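Local coordinates for protein EDTA monooxygenase (EDTA-degrading bacterium BNC1, PDB 5DQP) that probably oxidises EDTA as a flavin-dependent monooxygenase, using reduced FMN and molecular oxygen, at residues 143-155 with 215-227. Numbering follows the deposited sequence.
Sequences HDNRYERAEEFLE and GSDQGKRLASRFG. With SO4 (sulfate ion), chain D.
Y147, on helix 143-161, and S216, the N-cap residue of helix 217-226, meet at a sulfate ion, probably from the crystallisation liquor. Y147 OH donates to sulfate O4 at an implausibly short and doubtful 2.4 Å, and S216 gives its backbone N and OG to O3, the OG bond also doubtfully short. S216 OG caps its own helix as well: standing between backbone N and carbonyl carbon (chi1 76°), it accepts from G219 N over a nearly straight 3.0 Å bond. A CB on G219 would press on the anion and crowd Y147 OH, which fits a glycine if a natural anion such as phosphate binds there. One face of the Y147 ring lies against the start of helix 217-226, with Q218 CB in a CH-pi contact 4.1 Å from the centroid; L222 CD2 meets its edge. Were Y147 an alanine, the sulfate would probably lose one of its donors and a gap would open beside Q218 and L222. The helices run nearly parallel, 7° apart with 10.1 Å between axes, as neighbours outside the TIM barrel of the luciferase-like family. H143, Y147 and S216 are predicted FMN ligands, so the sulfate may mark the FMN phosphate site. Farther along, E151 drops as a knob among R221, L222, R225 and F226; its chain bends at chi2 (-77°), and OE2 takes R225 NH2 at 2.9 Å from above the carboxylate plane. E155 OE2 adds a long ion pair to R225, completing a salt-bridge network. L154 CB stands 3.5 Å from the F226 ring centroid, squarely over the face, while E151 OE2 lies at the edge.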
loop_
_atom_site.group_PDB
_atom_site.type_symbol
_atom_site.label_atom_id
_atom_site.label_comp_id
_atom_site.label_asym_id
_atom_site.label_seq_id
_atom_site.Cartn_x
_atom_site.Cartn_y
_atom_site.Cartn_z
ATOM N N HIS A 143 -0.270 -28.076 2.741
ATOM C CA HIS A 143 0.358 -27.444 3.896
ATOM C C HIS A 143 1.885 -27.382 3.764
ATOM O O HIS A 143 2.503 -26.343 4.027
ATOM C CB HIS A 143 -0.060 -28.205 5.157
ATOM C CG HIS A 143 0.440 -27.597 6.425
ATOM N ND1 HIS A 143 -0.153 -26.495 7.005
ATOM C CD2 HIS A 143 1.481 -27.934 7.224
ATOM C CE1 HIS A 143 0.501 -26.182 8.109
ATOM N NE2 HIS A 143 1.495 -27.039 8.266
ATOM N N ASP A 144 2.514 -28.484 3.347
ATOM C CA ASP A 144 3.971 -28.505 3.261
ATOM C C ASP A 144 4.495 -27.593 2.157
ATOM O O ASP A 144 5.555 -26.976 2.314
ATOM C CB ASP A 144 4.472 -29.929 3.034
ATOM C CG ASP A 144 4.286 -30.818 4.252
ATOM O OD1 ASP A 144 4.377 -30.299 5.388
ATOM O OD2 ASP A 144 4.043 -32.034 4.068
ATOM N N ASN A 145 3.801 -27.517 1.016
ATOM C CA ASN A 145 4.311 -26.685 -0.077
ATOM C C ASN A 145 4.100 -25.206 0.218
ATOM O O ASN A 145 4.940 -24.376 -0.136
ATOM C CB ASN A 145 3.650 -27.057 -1.411
ATOM C CG ASN A 145 4.202 -28.345 -2.005
ATOM O OD1 ASN A 145 5.278 -28.815 -1.628
ATOM N ND2 ASN A 145 3.462 -28.919 -2.949
ATOM N N ARG A 146 2.967 -24.864 0.832
ATOM C CA ARG A 146 2.743 -23.523 1.364
ATOM C C ARG A 146 3.948 -23.009 2.129
ATOM O O ARG A 146 4.433 -21.898 1.896
ATOM C CB ARG A 146 1.526 -23.530 2.293
ATOM C CG ARG A 146 0.180 -23.275 1.606
ATOM C CD ARG A 146 -0.947 -23.161 2.653
ATOM N NE ARG A 146 -1.502 -24.470 2.991
ATOM C CZ ARG A 146 -2.232 -24.723 4.071
ATOM N NH1 ARG A 146 -2.487 -23.759 4.939
ATOM N NH2 ARG A 146 -2.690 -25.946 4.293
ATOM N N TYR A 147 4.426 -23.802 3.076
ATOM C CA TYR A 147 5.465 -23.326 3.964
ATOM C C TYR A 147 6.839 -23.391 3.314
ATOM O O TYR A 147 7.684 -22.522 3.567
ATOM C CB TYR A 147 5.383 -24.099 5.283
ATOM C CG TYR A 147 4.417 -23.399 6.204
ATOM C CD1 TYR A 147 4.797 -22.237 6.850
ATOM C CD2 TYR A 147 3.107 -23.851 6.369
ATOM C CE1 TYR A 147 3.930 -21.543 7.654
ATOM C CE2 TYR A 147 2.225 -23.162 7.184
ATOM C CZ TYR A 147 2.657 -22.007 7.825
ATOM O OH TYR A 147 1.830 -21.292 8.644
ATOM N N GLU A 148 7.065 -24.355 2.429
ATOM C CA GLU A 148 8.316 -24.360 1.685
ATOM C C GLU A 148 8.405 -23.150 0.756
ATOM O O GLU A 148 9.472 -22.543 0.600
ATOM C CB GLU A 148 8.445 -25.669 0.904
ATOM C CG GLU A 148 9.579 -25.670 -0.095
ATOM C CD GLU A 148 9.752 -27.018 -0.781
ATOM O OE1 GLU A 148 10.898 -27.515 -0.832
ATOM O OE2 GLU A 148 8.748 -27.580 -1.267
ATOM N N ARG A 149 7.297 -22.793 0.117
ATOM C CA ARG A 149 7.277 -21.573 -0.678
ATOM C C ARG A 149 7.525 -20.355 0.195
ATOM O O ARG A 149 8.304 -19.463 -0.173
ATOM C CB ARG A 149 5.937 -21.461 -1.401
ATOM C CG ARG A 149 5.760 -20.230 -2.241
ATOM C CD ARG A 149 4.466 -20.394 -3.028
ATOM N NE ARG A 149 4.131 -19.239 -3.838
ATOM C CZ ARG A 149 4.430 -19.142 -5.127
ATOM N NH1 ARG A 149 4.079 -18.060 -5.798
ATOM N NH2 ARG A 149 5.076 -20.129 -5.743
ATOM N N ALA A 150 6.857 -20.297 1.360
ATOM C CA ALA A 150 7.000 -19.154 2.250
ATOM C C ALA A 150 8.443 -18.984 2.683
ATOM O O ALA A 150 8.937 -17.856 2.805
ATOM C CB ALA A 150 6.113 -19.312 3.483
ATOM N N GLU A 151 9.121 -20.100 2.950
ATOM C CA GLU A 151 10.503 -20.052 3.371
ATOM C C GLU A 151 11.386 -19.454 2.276
ATOM O O GLU A 151 12.242 -18.612 2.554
ATOM C CB GLU A 151 10.949 -21.452 3.767
ATOM C CG GLU A 151 12.154 -21.505 4.683
ATOM C CD GLU A 151 13.459 -21.247 3.941
ATOM O OE1 GLU A 151 13.639 -21.810 2.833
ATOM O OE2 GLU A 151 14.300 -20.476 4.465
ATOM N N GLU A 152 11.176 -19.849 1.022
ATOM C CA GLU A 152 11.969 -19.271 -0.061
ATOM C C GLU A 152 11.622 -17.800 -0.283
ATOM O O GLU A 152 12.508 -16.967 -0.523
ATOM C CB GLU A 152 11.771 -20.075 -1.347
ATOM C CG GLU A 152 12.817 -19.732 -2.414
ATOM C CD GLU A 152 12.562 -20.365 -3.777
ATOM O OE1 GLU A 152 13.012 -19.768 -4.781
ATOM O OE2 GLU A 152 11.914 -21.443 -3.850
ATOM N N PHE A 153 10.334 -17.470 -0.201
ATOM C CA PHE A 153 9.880 -16.086 -0.292
ATOM C C PHE A 153 10.585 -15.200 0.737
ATOM O O PHE A 153 11.017 -14.088 0.426
ATOM C CB PHE A 153 8.355 -16.061 -0.095
ATOM C CG PHE A 153 7.702 -14.764 -0.455
ATOM C CD1 PHE A 153 7.792 -13.656 0.382
ATOM C CD2 PHE A 153 6.963 -14.654 -1.610
ATOM C CE1 PHE A 153 7.166 -12.473 0.058
ATOM C CE2 PHE A 153 6.358 -13.469 -1.937
ATOM C CZ PHE A 153 6.453 -12.385 -1.113
ATOM N N LEU A 154 10.677 -15.667 1.981
ATOM C CA LEU A 154 11.309 -14.873 3.027
ATOM C C LEU A 154 12.799 -14.707 2.776
ATOM O O LEU A 154 13.354 -13.632 3.034
ATOM C CB LEU A 154 11.059 -15.508 4.394
ATOM C CG LEU A 154 9.798 -15.025 5.125
ATOM C CD1 LEU A 154 9.926 -13.537 5.394
ATOM C CD2 LEU A 154 8.594 -15.282 4.308
ATOM N N GLU A 155 13.469 -15.752 2.264
ATOM C CA GLU A 155 14.872 -15.603 1.882
ATOM C C GLU A 155 15.037 -14.557 0.781
ATOM O O GLU A 155 15.967 -13.743 0.821
ATOM C CB GLU A 155 15.456 -16.931 1.408
ATOM C CG GLU A 155 15.427 -18.065 2.399
ATOM C CD GLU A 155 16.063 -19.334 1.827
ATOM O OE1 GLU A 155 16.603 -19.282 0.697
ATOM O OE2 GLU A 155 16.026 -20.383 2.505
ATOM N N GLY A 215 0.294 -21.934 14.646
ATOM C CA GLY A 215 0.690 -22.918 15.635
ATOM C C GLY A 215 1.172 -24.251 15.100
ATOM O O GLY A 215 1.665 -25.067 15.888
ATOM N N SER A 216 1.048 -24.502 13.796
ATOM C CA SER A 216 1.526 -25.756 13.241
ATOM C C SER A 216 3.039 -25.852 13.379
ATOM O O SER A 216 3.743 -24.860 13.580
ATOM C CB SER A 216 1.139 -25.885 11.767
ATOM O OG SER A 216 1.968 -25.085 10.945
ATOM N N ASP A 217 3.549 -27.071 13.246
ATOM C CA ASP A 217 4.987 -27.250 13.361
ATOM C C ASP A 217 5.733 -26.549 12.230
ATOM O O ASP A 217 6.821 -26.016 12.462
ATOM C CB ASP A 217 5.328 -28.734 13.410
ATOM C CG ASP A 217 4.778 -29.415 14.661
ATOM O OD1 ASP A 217 4.405 -28.689 15.617
ATOM O OD2 ASP A 217 4.721 -30.667 14.687
ATOM N N GLN A 218 5.168 -26.531 11.017
ATOM C CA GLN A 218 5.773 -25.784 9.912
ATOM C C GLN A 218 5.746 -24.279 10.166
ATOM O O GLN A 218 6.708 -23.569 9.838
ATOM C CB GLN A 218 5.055 -26.107 8.605
ATOM C CG GLN A 218 5.428 -27.454 7.991
ATOM C CD GLN A 218 6.808 -27.435 7.362
ATOM O OE1 GLN A 218 7.821 -27.455 8.065
ATOM N NE2 GLN A 218 6.858 -27.384 6.029
ATOM N N GLY A 219 4.641 -23.771 10.712
ATOM C CA GLY A 219 4.607 -22.383 11.135
ATOM C C GLY A 219 5.656 -22.088 12.185
ATOM O O GLY A 219 6.400 -21.106 12.081
ATOM N N LYS A 220 5.748 -22.952 13.205
ATOM C CA LYS A 220 6.765 -22.761 14.235
ATOM C C LYS A 220 8.166 -22.731 13.641
ATOM O O LYS A 220 9.018 -21.982 14.132
ATOM C CB LYS A 220 6.663 -23.834 15.312
ATOM C CG LYS A 220 5.502 -23.592 16.277
ATOM C CD LYS A 220 5.399 -24.759 17.213
ATOM C CE LYS A 220 4.206 -24.647 18.122
ATOM N NZ LYS A 220 4.055 -25.946 18.821
ATOM N N ARG A 221 8.414 -23.504 12.571
ATOM C CA ARG A 221 9.727 -23.495 11.935
ATOM C C ARG A 221 9.973 -22.195 11.190
ATOM O O ARG A 221 11.041 -21.583 11.324
ATOM C CB ARG A 221 9.876 -24.670 10.981
ATOM C CG ARG A 221 11.242 -24.687 10.305
ATOM C CD ARG A 221 11.412 -25.836 9.312
ATOM N NE ARG A 221 12.750 -25.834 8.713
ATOM C CZ ARG A 221 13.032 -25.382 7.491
ATOM N NH1 ARG A 221 12.073 -24.896 6.714
ATOM N NH2 ARG A 221 14.278 -25.417 7.038
ATOM N N LEU A 222 9.001 -21.760 10.382
ATOM C CA LEU A 222 9.112 -20.448 9.759
ATOM C C LEU A 222 9.403 -19.379 10.814
ATOM O O LEU A 222 10.304 -18.546 10.648
ATOM C CB LEU A 222 7.830 -20.130 8.997
ATOM C CG LEU A 222 7.930 -19.039 7.934
ATOM C CD1 LEU A 222 8.719 -19.518 6.720
ATOM C CD2 LEU A 222 6.560 -18.625 7.510
ATOM N N ALA A 223 8.665 -19.412 11.924
ATOM C CA ALA A 223 8.838 -18.396 12.955
ATOM C C ALA A 223 10.237 -18.435 13.547
ATOM O O ALA A 223 10.828 -17.383 13.819
ATOM C CB ALA A 223 7.790 -18.575 14.048
ATOM N N SER A 224 10.791 -19.640 13.750
ATOM C CA SER A 224 12.111 -19.733 14.372
ATOM C C SER A 224 13.184 -19.136 13.469
ATOM O O SER A 224 14.210 -18.657 13.967
ATOM C CB SER A 224 12.441 -21.193 14.721
ATOM O OG SER A 224 12.731 -21.961 13.550
ATOM N N ARG A 225 12.948 -19.125 12.146
ATOM C CA ARG A 225 13.900 -18.620 11.153
ATOM C C ARG A 225 13.718 -17.136 10.861
ATOM O O ARG A 225 14.705 -16.412 10.697
ATOM C CB ARG A 225 13.780 -19.420 9.842
ATOM C CG ARG A 225 14.092 -20.921 10.003
ATOM C CD ARG A 225 13.999 -21.723 8.692
ATOM N NE ARG A 225 14.677 -21.036 7.597
ATOM C CZ ARG A 225 15.997 -21.001 7.425
ATOM N NH1 ARG A 225 16.799 -21.628 8.278
ATOM N NH2 ARG A 225 16.521 -20.337 6.401
ATOM N N PHE A 226 12.472 -16.669 10.791
ATOM C CA PHE A 226 12.164 -15.326 10.319
ATOM C C PHE A 226 11.270 -14.499 11.231
ATOM O O PHE A 226 11.248 -13.281 11.071
ATOM C CB PHE A 226 11.499 -15.399 8.942
ATOM C CG PHE A 226 12.381 -15.985 7.897
ATOM C CD1 PHE A 226 13.447 -15.259 7.404
ATOM C CD2 PHE A 226 12.165 -17.273 7.427
ATOM C CE1 PHE A 226 14.291 -15.802 6.440
ATOM C CE2 PHE A 226 13.003 -17.822 6.475
ATOM C CZ PHE A 226 14.059 -17.088 5.979
ATOM N N GLY A 227 10.536 -15.100 12.164
ATOM C CA GLY A 227 9.579 -14.341 12.953
ATOM C C GLY A 227 10.265 -13.634 14.107
ATOM O O GLY A 227 11.049 -14.235 14.843
HETATM S S SO4 D . -0.631 -22.852 10.353
HETATM O O1 SO4 D . -1.227 -24.172 10.136
HETATM O O2 SO4 D . -1.562 -22.038 11.134
HETATM O O3 SO4 D . 0.641 -22.954 11.071
HETATM O O4 SO4 D . -0.395 -22.231 9.049
#